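Long-range contacts in tail protein, 43 kDa (Neisseria meningitidis MC58, PDB 3D37), which is of unknown function but is probably a baseplate hub component of a Mu-like phage tail: residues G7-V12 against V62-I67; G285-R290 against D327-E332; F213-F218 against V237-T242; A179-P184 against K336-W341; D115-L120 against Q153-I158. One frame throughout, in Å; residues are numbered along the deposited sequence.

Contact 1: residues G7-V12 against V62-I67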
# COMPACT_ATOMS: atom_id res chain seq x y z
N GLY A 7 2.50 -28.91 -11.21
CA GLY A 7 3.62 -28.02 -10.84
C GLY A 7 4.63 -28.87 -10.06
O GLY A 7 4.57 -30.09 -10.11
N TYR A 8 5.51 -28.25 -9.28
CA TYR A 8 6.50 -28.99 -8.49
C TYR A 8 5.96 -29.52 -7.15
O TYR A 8 5.32 -28.78 -6.41
CB TYR A 8 7.72 -28.11 -8.18
CG TYR A 8 8.43 -27.59 -9.40
CD1 TYR A 8 9.32 -28.40 -10.10
CD2 TYR A 8 8.19 -26.32 -9.87
CE1 TYR A 8 9.94 -27.94 -11.23
CE2 TYR A 8 8.79 -25.86 -11.01
CZ TYR A 8 9.70 -26.67 -11.67
OH TYR A 8 10.33 -26.21 -12.79
N ALA A 9 6.28 -30.76 -6.82
CA ALA A 9 6.09 -31.28 -5.48
C ALA A 9 7.36 -30.95 -4.67
O ALA A 9 8.44 -31.47 -4.94
CB ALA A 9 5.83 -32.84 -5.49
N VAL A 10 7.22 -30.03 -3.73
CA VAL A 10 8.31 -29.59 -2.89
C VAL A 10 7.95 -30.00 -1.47
O VAL A 10 6.87 -29.60 -0.94
CB VAL A 10 8.53 -28.06 -3.00
CG1 VAL A 10 9.73 -27.64 -2.10
CG2 VAL A 10 8.77 -27.65 -4.42
N SER A 11 8.83 -30.78 -0.83
CA SER A 11 8.59 -31.15 0.56
C SER A 11 9.80 -30.98 1.48
O SER A 11 10.95 -30.94 1.05
CB SER A 11 8.12 -32.59 0.68
OG SER A 11 9.12 -33.42 0.20
N VAL A 12 9.50 -30.90 2.78
CA VAL A 12 10.48 -30.98 3.84
C VAL A 12 10.23 -32.34 4.42
O VAL A 12 9.19 -32.57 5.00
CB VAL A 12 10.28 -29.85 4.88
CG1 VAL A 12 11.26 -29.99 6.07
CG2 VAL A 12 10.44 -28.51 4.21
N VAL A 62 13.13 -31.59 -0.69
CA VAL A 62 12.99 -32.45 -1.86
C VAL A 62 12.11 -31.74 -2.88
O VAL A 62 11.06 -31.21 -2.55
CB VAL A 62 12.40 -33.86 -1.49
CG1 VAL A 62 12.59 -34.88 -2.65
CG2 VAL A 62 13.06 -34.41 -0.24
N ILE A 63 12.56 -31.71 -4.12
CA ILE A 63 11.77 -31.20 -5.24
C ILE A 63 11.62 -32.35 -6.25
O ILE A 63 12.61 -32.87 -6.74
CB ILE A 63 12.45 -29.97 -5.92
CG1 ILE A 63 12.78 -28.87 -4.87
CG2 ILE A 63 11.59 -29.45 -7.16
CD1 ILE A 63 13.33 -27.58 -5.43
N ASP A 64 10.38 -32.73 -6.53
CA ASP A 64 10.03 -33.82 -7.47
C ASP A 64 10.86 -35.03 -7.18
O ASP A 64 11.46 -35.59 -8.10
CB ASP A 64 10.24 -33.42 -8.95
CG ASP A 64 9.25 -32.42 -9.43
OD1 ASP A 64 8.12 -32.37 -8.87
OD2 ASP A 64 9.59 -31.71 -10.42
N GLY A 65 10.92 -35.40 -5.90
CA GLY A 65 11.65 -36.58 -5.45
C GLY A 65 13.13 -36.46 -5.49
O GLY A 65 13.82 -37.41 -5.18
N GLN A 66 13.66 -35.29 -5.84
CA GLN A 66 15.11 -35.13 -5.78
C GLN A 66 15.51 -34.25 -4.59
O GLN A 66 14.98 -33.12 -4.40
CB GLN A 66 15.60 -34.56 -7.08
CG GLN A 66 17.08 -34.38 -7.11
CD GLN A 66 17.60 -34.09 -8.52
OE1 GLN A 66 16.81 -34.08 -9.52
NE2 GLN A 66 18.89 -33.85 -8.61
N ILE A 67 16.39 -34.79 -3.76
CA ILE A 67 16.86 -34.07 -2.61
C ILE A 67 17.76 -32.90 -3.10
O ILE A 67 18.70 -33.12 -3.87
CB ILE A 67 17.66 -34.97 -1.68
CG1 ILE A 67 16.72 -36.01 -1.02
CG2 ILE A 67 18.40 -34.15 -0.62
CD1 ILE A 67 17.47 -37.26 -0.49
O HOH W 1 7.27 -30.61 -12.26
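Two backbone hydrogen bonds join S11 to V62, from S11 N to V62 O at 2.8 Å and from V62 N to S11 O at 2.9 Å, which makes them an antiparallel hydrogen-bonded pair. Next along, V10 and I63 form a non-hydrogen-bonded pair, and D64 N then donates to A9 O over 2.8 Å. Pairing goes on into a side chain: A9 N gives its hydrogen to D64 OD1 (3.2 Å), reaching the carboxylate from its syn side but 34° out of its plane. Aspartate suits the place, since its short acid takes over where backbone pairing stops. Its other oxygen, OD2, lies 3.3 Å from Y8 CD1 near the plane of the ring, receives a hydrogen from a water, and forms a salt bridge with K288. Apolar contacts occupy the side of V10 and I63. With CG2 anti to its backbone N, I63 sets that methyl 3.9 Å from Y8 CD1, while V10 CG2 approaches I63 CG1; beta-branched residues suit a strand that must also bury its side chains. On the opposite face S11 OG packs against V62 CB and is hydrogen-bonded to E18. Beyond I63 the chain reverses, D64 and G65 both at positive phi. This is a beta hairpin with a two-residue type I' turn, its first strand, 58-63, flanked by strand 10-14, within a GpP-like N-terminal domain.

Contact 2: residues G285-R290 against D327-E332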
# COMPACT_ATOMS: atom_id res chain seq x y z
N GLY A 285 11.27 -18.44 -14.46
CA GLY A 285 10.11 -19.12 -13.90
C GLY A 285 10.53 -20.58 -13.76
O GLY A 285 11.36 -21.04 -14.50
N GLY A 286 9.94 -21.31 -12.83
CA GLY A 286 10.33 -22.74 -12.58
C GLY A 286 11.60 -22.88 -11.75
O GLY A 286 12.19 -21.87 -11.30
N HIS A 287 12.01 -24.13 -11.59
CA HIS A 287 13.19 -24.57 -10.90
C HIS A 287 14.14 -25.45 -11.72
O HIS A 287 15.22 -25.77 -11.25
CB HIS A 287 12.79 -25.32 -9.65
CG HIS A 287 12.09 -24.46 -8.65
ND1 HIS A 287 11.21 -24.96 -7.72
CD2 HIS A 287 12.08 -23.12 -8.48
CE1 HIS A 287 10.71 -23.97 -7.01
NE2 HIS A 287 11.26 -22.85 -7.42
N LYS A 288 13.74 -25.79 -12.95
CA LYS A 288 14.53 -26.69 -13.82
C LYS A 288 14.82 -26.06 -15.16
O LYS A 288 14.04 -25.29 -15.65
CB LYS A 288 13.76 -27.96 -14.09
CG LYS A 288 13.77 -28.86 -12.91
CD LYS A 288 12.74 -29.98 -13.02
CE LYS A 288 13.03 -31.00 -11.92
NZ LYS A 288 12.04 -32.17 -11.82
N THR A 289 15.97 -26.38 -15.70
CA THR A 289 16.20 -26.16 -17.11
C THR A 289 15.22 -26.95 -18.00
O THR A 289 14.57 -27.89 -17.57
CB THR A 289 17.57 -26.60 -17.53
OG1 THR A 289 17.63 -28.05 -17.51
CG2 THR A 289 18.65 -26.00 -16.63
N ARG A 290 15.17 -26.57 -19.26
CA ARG A 290 14.38 -27.28 -20.25
C ARG A 290 14.68 -28.79 -20.31
O ARG A 290 13.80 -29.58 -20.60
CB ARG A 290 14.59 -26.66 -21.65
CG ARG A 290 13.59 -25.62 -21.96
CD ARG A 290 13.19 -25.59 -23.47
NE ARG A 290 12.04 -26.47 -23.80
CZ ARG A 290 10.80 -26.34 -23.31
NH1 ARG A 290 10.46 -25.38 -22.46
NH2 ARG A 290 9.87 -27.21 -23.68
N ASP A 327 4.26 -14.16 -7.27
CA ASP A 327 5.06 -14.52 -8.43
C ASP A 327 5.11 -16.02 -8.72
O ASP A 327 5.76 -16.40 -9.64
CB ASP A 327 6.47 -13.95 -8.26
CG ASP A 327 6.48 -12.42 -8.17
OD1 ASP A 327 6.06 -11.80 -9.18
OD2 ASP A 327 6.91 -11.86 -7.13
N GLY A 328 4.41 -16.88 -7.98
CA GLY A 328 4.56 -18.32 -8.15
C GLY A 328 5.99 -18.84 -7.98
O GLY A 328 6.78 -18.36 -7.16
N THR A 329 6.33 -19.80 -8.82
CA THR A 329 7.58 -20.58 -8.77
C THR A 329 8.65 -19.95 -9.64
O THR A 329 8.48 -19.79 -10.81
CB THR A 329 7.25 -22.08 -9.19
OG1 THR A 329 6.37 -22.65 -8.21
CG2 THR A 329 8.47 -22.89 -9.18
N GLN A 330 9.78 -19.58 -9.04
CA GLN A 330 10.92 -19.02 -9.75
C GLN A 330 12.25 -19.46 -9.16
O GLN A 330 12.30 -20.04 -8.10
CB GLN A 330 10.84 -17.46 -9.66
CG GLN A 330 9.54 -16.82 -10.33
CD GLN A 330 9.48 -15.36 -9.92
OE1 GLN A 330 9.50 -15.07 -8.72
NE2 GLN A 330 9.41 -14.46 -10.87
N THR A 331 13.31 -19.15 -9.90
CA THR A 331 14.65 -19.32 -9.47
C THR A 331 15.40 -18.01 -9.73
O THR A 331 15.36 -17.44 -10.84
CB THR A 331 15.39 -20.59 -10.10
OG1 THR A 331 14.50 -21.71 -10.09
CG2 THR A 331 16.71 -20.94 -9.30
N GLU A 332 16.09 -17.54 -8.69
CA GLU A 332 17.11 -16.49 -8.86
C GLU A 332 18.43 -17.12 -9.06
O GLU A 332 18.88 -18.01 -8.27
CB GLU A 332 17.09 -15.59 -7.63
CG GLU A 332 18.28 -14.65 -7.50
CD GLU A 332 18.23 -13.88 -6.14
OE1 GLU A 332 17.15 -13.24 -5.94
OE2 GLU A 332 19.23 -13.96 -5.35
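G285 and Q330 face each other as an antiparallel non-hydrogen-bonded pair, their CA atoms 4.2 Å apart, and just beyond them G286 N donates to T329 O. The pair joins the end of strand 278-285 to strand 330-337, an antiparallel pairing in the C-terminal tail-protein domain. The chain turns a corner at T329. In the G286 N–T329 O bond the donor stands 52° out of the carbonyl plane, on no lone pair. Glycine suits position 286 because its backbone adopts a positive phi, which turns the chain out of the strand and into the loop.

H287 then lays its imidazole across the other segment. CG lies anti to the carbonyl carbon (chi1 -65°), and the ring reaches T329, whose methyl CG2 sits over one face, 3.4 Å from the centroid and displaced toward the rim, in a CH-pi contact. The threonine meets the ring at about a right angle, offering carbon rather than hydroxyl to the aromatic surface; this follows from CG2 being anti to the backbone N. In the plane of the ring, at its edge, lie Q330 O and T331 OG1. The ring of Y8 also stacks with H287, and the Y8 hydroxyl is probably hydrogen-bonded to the H287 backbone N, so the histidine joins this loop to the N-terminal segment. The first side-chain bond of Q330 points away from the loop, and its NE2 is hydrogen-bonded to E201. Threonine suits position 331, combining a strand-forming branched carbon with a hydroxyl donor: T331 OG1 gives its hydrogen to a lone pair of G286 O, in the carbonyl plane, at 2.6 Å.

Contact 3: residues F213-F218 against V237-T242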
# COMPACT_ATOMS: atom_id res chain seq x y z
N PHE A 213 41.84 -1.94 -7.18
CA PHE A 213 42.96 -1.16 -6.74
C PHE A 213 43.91 -0.91 -7.90
O PHE A 213 43.92 -1.67 -8.89
CB PHE A 213 43.62 -1.91 -5.59
CG PHE A 213 42.69 -2.19 -4.45
CD1 PHE A 213 42.18 -1.15 -3.69
CD2 PHE A 213 42.30 -3.47 -4.15
CE1 PHE A 213 41.32 -1.40 -2.65
CE2 PHE A 213 41.44 -3.72 -3.09
CZ PHE A 213 40.95 -2.68 -2.35
N SER A 214 44.68 0.18 -7.79
CA SER A 214 45.61 0.59 -8.83
C SER A 214 46.92 -0.22 -8.78
O SER A 214 47.34 -0.79 -9.79
CB SER A 214 45.89 2.10 -8.71
OG SER A 214 46.73 2.39 -7.59
N GLU A 215 47.57 -0.23 -7.62
CA GLU A 215 48.67 -1.12 -7.35
C GLU A 215 48.33 -1.84 -6.05
O GLU A 215 47.72 -1.25 -5.16
CB GLU A 215 50.00 -0.37 -7.14
CG GLU A 215 50.46 0.49 -8.34
CD GLU A 215 51.89 1.02 -8.20
OE1 GLU A 215 52.73 0.43 -7.46
OE2 GLU A 215 52.19 2.04 -8.88
N VAL A 216 48.72 -3.10 -5.93
CA VAL A 216 48.56 -3.81 -4.67
C VAL A 216 49.87 -4.46 -4.36
O VAL A 216 50.39 -5.24 -5.16
CB VAL A 216 47.41 -4.85 -4.71
CG1 VAL A 216 47.33 -5.61 -3.35
CG2 VAL A 216 46.09 -4.13 -5.04
N THR A 217 50.42 -4.13 -3.21
CA THR A 217 51.67 -4.68 -2.82
C THR A 217 51.38 -5.79 -1.81
O THR A 217 50.74 -5.56 -0.78
CB THR A 217 52.63 -3.55 -2.33
OG1 THR A 217 52.02 -2.79 -1.28
CG2 THR A 217 52.93 -2.60 -3.49
N PHE A 218 51.81 -7.00 -2.16
CA PHE A 218 51.62 -8.18 -1.32
C PHE A 218 52.94 -8.49 -0.61
O PHE A 218 54.01 -8.50 -1.25
CB PHE A 218 51.18 -9.39 -2.17
CG PHE A 218 49.79 -9.24 -2.80
CD1 PHE A 218 48.66 -9.60 -2.10
CD2 PHE A 218 49.64 -8.73 -4.09
CE1 PHE A 218 47.37 -9.48 -2.68
CE2 PHE A 218 48.38 -8.59 -4.67
CZ PHE A 218 47.24 -8.96 -3.97
N VAL A 237 54.31 -7.21 -6.36
CA VAL A 237 53.34 -6.15 -6.59
C VAL A 237 52.64 -6.28 -7.93
O VAL A 237 53.25 -6.60 -8.96
CB VAL A 237 53.94 -4.71 -6.37
CG1 VAL A 237 55.45 -4.74 -6.28
CG2 VAL A 237 53.41 -3.71 -7.42
N TYR A 238 51.34 -6.04 -7.88
CA TYR A 238 50.46 -6.14 -9.00
C TYR A 238 50.11 -4.71 -9.39
O TYR A 238 50.02 -3.85 -8.53
CB TYR A 238 49.20 -6.94 -8.57
CG TYR A 238 48.02 -6.77 -9.49
CD1 TYR A 238 47.90 -7.52 -10.65
CD2 TYR A 238 47.01 -5.84 -9.20
CE1 TYR A 238 46.81 -7.34 -11.51
CE2 TYR A 238 45.93 -5.66 -10.05
CZ TYR A 238 45.84 -6.42 -11.20
OH TYR A 238 44.76 -6.26 -12.03
N LYS A 239 49.95 -4.47 -10.69
CA LYS A 239 49.46 -3.19 -11.23
C LYS A 239 48.52 -3.49 -12.40
O LYS A 239 48.77 -4.40 -13.16
CB LYS A 239 50.64 -2.30 -11.72
CG LYS A 239 51.98 -2.53 -10.98
CD LYS A 239 53.13 -1.55 -11.40
CE LYS A 239 53.71 -1.82 -12.82
NZ LYS A 239 55.16 -1.35 -13.01
N ASP A 240 47.41 -2.77 -12.52
CA ASP A 240 46.70 -2.74 -13.81
C ASP A 240 46.97 -1.37 -14.44
O ASP A 240 46.60 -0.34 -13.86
CB ASP A 240 45.19 -3.06 -13.75
CG ASP A 240 44.41 -2.19 -12.76
OD1 ASP A 240 45.05 -1.68 -11.80
OD2 ASP A 240 43.16 -2.05 -12.92
N PRO A 241 47.67 -1.35 -15.59
CA PRO A 241 47.90 -0.06 -16.22
C PRO A 241 46.64 0.65 -16.75
O PRO A 241 46.76 1.76 -17.27
CB PRO A 241 48.90 -0.38 -17.35
CG PRO A 241 49.55 -1.68 -16.93
CD PRO A 241 48.37 -2.42 -16.33
N THR A 242 45.46 0.04 -16.62
CA THR A 242 44.20 0.71 -16.99
C THR A 242 43.54 1.53 -15.85
O THR A 242 42.59 2.28 -16.11
CB THR A 242 43.17 -0.30 -17.55
OG1 THR A 242 43.85 -1.26 -18.37
CG2 THR A 242 42.09 0.42 -18.39
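With its CG between the backbone N and the carbonyl carbon (chi1 54°), D240 brings OD1 back toward the first segment, 3.1 Å from F213 O. As both are acceptors, this is proximity without a hydrogen bond. T217 has CG2 anti to its carbonyl carbon, which places that methyl 3.7 Å from V237 CB; the two side chains run side by side, pointing the same way. Beta-branched residues favour the extended backbone of a strand. E215 and K239 form another non-hydrogen-bonded pair on the same, more exposed face. Between these pairs V216 and Y238 exchange two backbone bonds of 3.0 Å, V216 N to Y238 O and Y238 N to V216 O; a weak one follows from D240 N to S214 O. The strand axes run 167° apart, 4.7 Å at closest. On the other face the edge of the F218 ring meets Y238 CB, while V216 CG1 covers a face of that ring; V216 and F218 give this side an apolar, largely buried patch. Strand 215-220 is the middle one of three, between 234-239 and the parallel strand 249-252. Helix 259-276 covers the apolar face, with L262, A266 and L270 against F218 and L270 also touching Y238.

Contact 4: residues A179-P184 against K336-W341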
# COMPACT_ATOMS: atom_id res chain seq x y z
N ALA A 179 35.60 -24.96 -9.30
CA ALA A 179 34.79 -24.99 -10.50
C ALA A 179 35.41 -25.84 -11.62
O ALA A 179 36.63 -25.81 -11.86
CB ALA A 179 34.55 -23.56 -11.01
N ASP A 180 34.54 -26.52 -12.36
CA ASP A 180 34.94 -27.14 -13.59
C ASP A 180 34.40 -26.42 -14.82
O ASP A 180 33.22 -26.54 -15.15
CB ASP A 180 34.46 -28.57 -13.63
CG ASP A 180 35.03 -29.34 -14.80
OD1 ASP A 180 36.02 -28.88 -15.42
OD2 ASP A 180 34.47 -30.43 -15.09
N TYR A 181 35.28 -25.68 -15.50
CA TYR A 181 34.94 -24.92 -16.67
C TYR A 181 35.00 -25.71 -17.99
O TYR A 181 34.82 -25.13 -19.06
CB TYR A 181 35.85 -23.67 -16.73
CG TYR A 181 35.71 -22.81 -15.50
CD1 TYR A 181 34.54 -22.09 -15.29
CD2 TYR A 181 36.72 -22.74 -14.54
CE1 TYR A 181 34.35 -21.34 -14.13
CE2 TYR A 181 36.57 -21.95 -13.39
CZ TYR A 181 35.36 -21.25 -13.19
OH TYR A 181 35.15 -20.48 -12.07
N SER A 182 35.30 -27.00 -17.91
CA SER A 182 35.25 -27.91 -19.06
C SER A 182 33.81 -28.34 -19.31
O SER A 182 33.42 -28.54 -20.46
CB SER A 182 36.19 -29.13 -18.85
OG SER A 182 35.71 -30.06 -17.88
N SER A 183 33.00 -28.43 -18.26
CA SER A 183 31.58 -28.78 -18.37
C SER A 183 30.81 -27.80 -19.28
O SER A 183 30.79 -26.60 -19.00
CB SER A 183 30.93 -28.82 -16.99
OG SER A 183 31.60 -29.78 -16.16
N PRO A 184 30.19 -28.31 -20.37
CA PRO A 184 29.43 -27.45 -21.28
C PRO A 184 28.27 -26.74 -20.58
O PRO A 184 27.68 -27.30 -19.66
CB PRO A 184 28.90 -28.44 -22.34
CG PRO A 184 29.83 -29.63 -22.28
CD PRO A 184 30.21 -29.72 -20.83
N LYS A 336 28.24 -15.13 -12.27
CA LYS A 336 29.52 -14.47 -12.20
C LYS A 336 30.27 -14.68 -13.48
O LYS A 336 29.97 -15.61 -14.23
CB LYS A 336 30.33 -15.00 -11.00
CG LYS A 336 29.67 -14.74 -9.61
CD LYS A 336 29.88 -13.25 -9.27
CE LYS A 336 29.59 -12.86 -7.87
NZ LYS A 336 29.88 -11.42 -7.69
N GLU A 337 31.23 -13.78 -13.75
CA GLU A 337 32.18 -13.95 -14.82
C GLU A 337 32.74 -15.38 -14.84
O GLU A 337 33.17 -15.94 -13.80
CB GLU A 337 33.33 -12.96 -14.67
CG GLU A 337 34.31 -12.92 -15.82
CD GLU A 337 35.40 -11.86 -15.68
OE1 GLU A 337 35.51 -11.19 -14.62
OE2 GLU A 337 36.21 -11.78 -16.62
N ASP A 338 32.78 -15.95 -16.04
CA ASP A 338 33.31 -17.31 -16.25
C ASP A 338 34.82 -17.44 -16.11
O ASP A 338 35.57 -16.53 -16.41
CB ASP A 338 32.86 -17.75 -17.64
CG ASP A 338 32.96 -19.25 -17.88
OD1 ASP A 338 32.66 -20.02 -16.94
OD2 ASP A 338 33.31 -19.61 -19.03
N GLY A 339 35.26 -18.58 -15.56
CA GLY A 339 36.66 -18.94 -15.54
C GLY A 339 37.49 -18.30 -14.43
O GLY A 339 38.66 -18.57 -14.34
N ILE A 340 36.88 -17.50 -13.56
CA ILE A 340 37.63 -16.69 -12.58
C ILE A 340 37.80 -17.38 -11.21
O ILE A 340 38.88 -17.38 -10.63
CB ILE A 340 36.93 -15.27 -12.42
CG1 ILE A 340 36.91 -14.52 -13.77
CG2 ILE A 340 37.60 -14.43 -11.34
CD1 ILE A 340 38.29 -14.36 -14.50
N TRP A 341 36.74 -18.00 -10.70
CA TRP A 341 36.72 -18.65 -9.37
C TRP A 341 37.48 -19.97 -9.39
O TRP A 341 37.32 -20.74 -10.30
CB TRP A 341 35.23 -18.91 -8.91
CG TRP A 341 35.07 -19.35 -7.45
CD1 TRP A 341 35.50 -18.68 -6.33
CD2 TRP A 341 34.49 -20.60 -6.95
NE1 TRP A 341 35.21 -19.40 -5.21
CE2 TRP A 341 34.61 -20.58 -5.55
CE3 TRP A 341 33.89 -21.70 -7.56
CZ2 TRP A 341 34.12 -21.62 -4.73
CZ3 TRP A 341 33.40 -22.74 -6.75
CH2 TRP A 341 33.51 -22.69 -5.36
O HOH W 2 34.18 -17.79 -12.21
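Y181 throws its ring across the bend of the other segment: CG is anti to the carbonyl carbon (chi1 -59°) and the ring lies against G339. G339 CA sits over the ring centre, 3.5 Å from the centroid and 10° off the normal, a CH-pi contact. Glycine suits the spot, both for lying close on the ring and for its positive phi. The phenol then reaches past it, OH donating to a lone pair of W341 O at 2.8 Å, in the carbonyl plane; the carbonyl in turn lies at the edge of the ring. A water gives a hydrogen to Y181 OH and another to E337 O (2.6 Å), and accepts from W341 N. G339 belongs to a type II beta turn, E337 to I340, that leads out of strand 330-337 in the C-terminal tail-protein domain, while the 179-184 loop precedes strand 187-191. D338 has CG anti to its backbone N, which sets OD1 3.2 Å from Y181 CD1, the carboxylate plane 76° from that of the ring; R300 forms a salt bridge with its OD2. A179 CB meets W341 CE3 at 4.0 Å, and the indole stacks on F31. In the loop, D180 OD1 accepts from S182 N, an Asx turn, and from S182 OG.

Contact 5: residues D115-L120 against Q153-I158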
# COMPACT_ATOMS: atom_id res chain seq x y z
N ASP A 115 42.18 -35.47 3.15
CA ASP A 115 42.34 -36.06 4.49
C ASP A 115 42.24 -35.06 5.62
O ASP A 115 41.63 -35.36 6.63
CB ASP A 115 43.67 -36.84 4.62
CG ASP A 115 43.66 -38.13 3.85
OD1 ASP A 115 42.58 -38.54 3.32
OD2 ASP A 115 44.76 -38.75 3.78
N ALA A 116 42.79 -33.87 5.46
CA ALA A 116 42.52 -32.80 6.44
C ALA A 116 41.00 -32.37 6.47
O ALA A 116 40.48 -31.94 7.53
CB ALA A 116 43.40 -31.61 6.18
N ALA A 117 40.29 -32.53 5.35
CA ALA A 117 38.82 -32.23 5.34
C ALA A 117 38.05 -33.35 6.06
O ALA A 117 37.16 -33.06 6.87
CB ALA A 117 38.28 -32.05 3.91
N LYS A 118 38.41 -34.61 5.72
CA LYS A 118 37.83 -35.81 6.33
C LYS A 118 37.98 -35.71 7.84
O LYS A 118 37.02 -36.00 8.59
CB LYS A 118 38.50 -37.12 5.82
CG LYS A 118 37.97 -37.61 4.46
CD LYS A 118 38.75 -38.75 3.87
CE LYS A 118 38.07 -39.30 2.59
NZ LYS A 118 38.97 -40.38 1.96
N LYS A 119 39.15 -35.27 8.27
CA LYS A 119 39.45 -35.17 9.70
C LYS A 119 38.48 -34.23 10.34
O LYS A 119 37.76 -34.62 11.23
CB LYS A 119 40.90 -34.73 9.98
CG LYS A 119 41.25 -34.57 11.48
CD LYS A 119 41.44 -35.98 12.18
CE LYS A 119 40.86 -36.06 13.64
NZ LYS A 119 41.83 -35.66 14.73
N LEU A 120 38.44 -33.01 9.84
CA LEU A 120 37.62 -31.91 10.43
C LEU A 120 36.12 -32.14 10.44
O LEU A 120 35.41 -31.58 11.27
CB LEU A 120 37.91 -30.60 9.71
CG LEU A 120 39.30 -29.97 9.78
CD1 LEU A 120 39.53 -29.07 8.53
CD2 LEU A 120 39.45 -29.19 11.08
N GLN A 153 35.64 -21.95 9.13
CA GLN A 153 36.82 -21.08 8.95
C GLN A 153 38.09 -21.83 8.68
O GLN A 153 38.84 -21.48 7.77
CB GLN A 153 37.05 -20.23 10.17
CG GLN A 153 36.14 -19.06 10.25
CD GLN A 153 36.22 -18.34 11.58
OE1 GLN A 153 36.42 -18.97 12.62
NE2 GLN A 153 36.04 -17.02 11.57
N ALA A 154 38.31 -22.89 9.46
CA ALA A 154 39.51 -23.68 9.34
C ALA A 154 39.50 -24.42 8.02
O ALA A 154 40.54 -24.57 7.35
CB ALA A 154 39.61 -24.71 10.53
N LEU A 155 38.34 -24.90 7.65
CA LEU A 155 38.22 -25.65 6.43
C LEU A 155 38.44 -24.72 5.19
O LEU A 155 39.02 -25.15 4.17
CB LEU A 155 36.83 -26.26 6.40
CG LEU A 155 36.46 -27.46 5.56
CD1 LEU A 155 37.42 -28.58 5.77
CD2 LEU A 155 35.08 -27.81 6.06
N THR A 156 37.99 -23.48 5.32
CA THR A 156 38.07 -22.50 4.24
C THR A 156 39.55 -22.12 4.02
O THR A 156 40.07 -22.21 2.90
CB THR A 156 37.20 -21.26 4.57
OG1 THR A 156 35.82 -21.64 4.74
CG2 THR A 156 37.32 -20.17 3.47
N HIS A 157 40.22 -21.80 5.12
CA HIS A 157 41.69 -21.56 5.19
C HIS A 157 42.48 -22.67 4.48
O HIS A 157 43.15 -22.47 3.47
CB HIS A 157 42.07 -21.47 6.65
CG HIS A 157 43.20 -20.54 6.96
ND1 HIS A 157 43.01 -19.21 7.29
CD2 HIS A 157 44.54 -20.74 7.01
CE1 HIS A 157 44.18 -18.64 7.51
NE2 HIS A 157 45.13 -19.55 7.36
N ILE A 158 42.34 -23.88 4.98
CA ILE A 158 42.98 -25.02 4.40
C ILE A 158 42.70 -25.17 2.90
O ILE A 158 43.62 -25.33 2.06
CB ILE A 158 42.51 -26.30 5.16
CG1 ILE A 158 43.08 -26.32 6.59
CG2 ILE A 158 42.93 -27.52 4.43
CD1 ILE A 158 42.24 -27.17 7.56
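L155 meets A117 and L120 through a single methyl, CD1, and opens the packing between helix 113-121 and helix 151-161. Over 115-120 and 153-158 the helix axes run antiparallel, at 178°, and approach to 10.5 Å. L155 has CG anti to the backbone N (chi1 -159°), which carries the branched end toward the partner helix. Its CD1 reaches L120 CD1 at 3.5 Å and A117 CA at 3.9 Å, and the side chains of L155 and L120 slide past each other in opposite directions. Alanine at 117 lets the leucine methyl come down close to the backbone of the helix.

Nearly one turn on, the first side-chain bond of I158 points toward the partner. The side chain meets L120 tip to tip, I158 CD1 to L120 CD1 at 3.4 Å, tighter than a usual methyl contact. Its other branch, CG2, lies 4.5 Å from A116 CB. L120 CD1 thus touches both L155 and I158, so the longer side chain makes contacts beyond those of A116 and A117. On the flank, L155 also touches P166 and L174, and A117 touches V130 and V176, so the pair packs on the small mixed sheet of the gp44-like second domain. With no hydrogen bond or charge across it, the contact is held by dispersion and the hydrophobic effect.

In the fold
Contact 5 is the buried one, built wholly of aliphatic side chains between two helices; the other four are partly buried. Contacts 1 to 3 rest on backbone bonds with side chains added, and contact 4 on a tyrosine hydroxyl and its ring. Contacts 1 and 3 are antiparallel strand pairings in different domains, their centres about 48 Å apart on opposite sides of the chain's centre; contact 3 also carries a more exposed, charged face. Contacts 1 and 2 touch through the D64–K288 salt bridge and Y8 on H287, tying the N-terminal domain to the C-terminal one. Contacts 2 and 4 use opposite ends of strand 330-337, and both set a CH group over an aromatic ring.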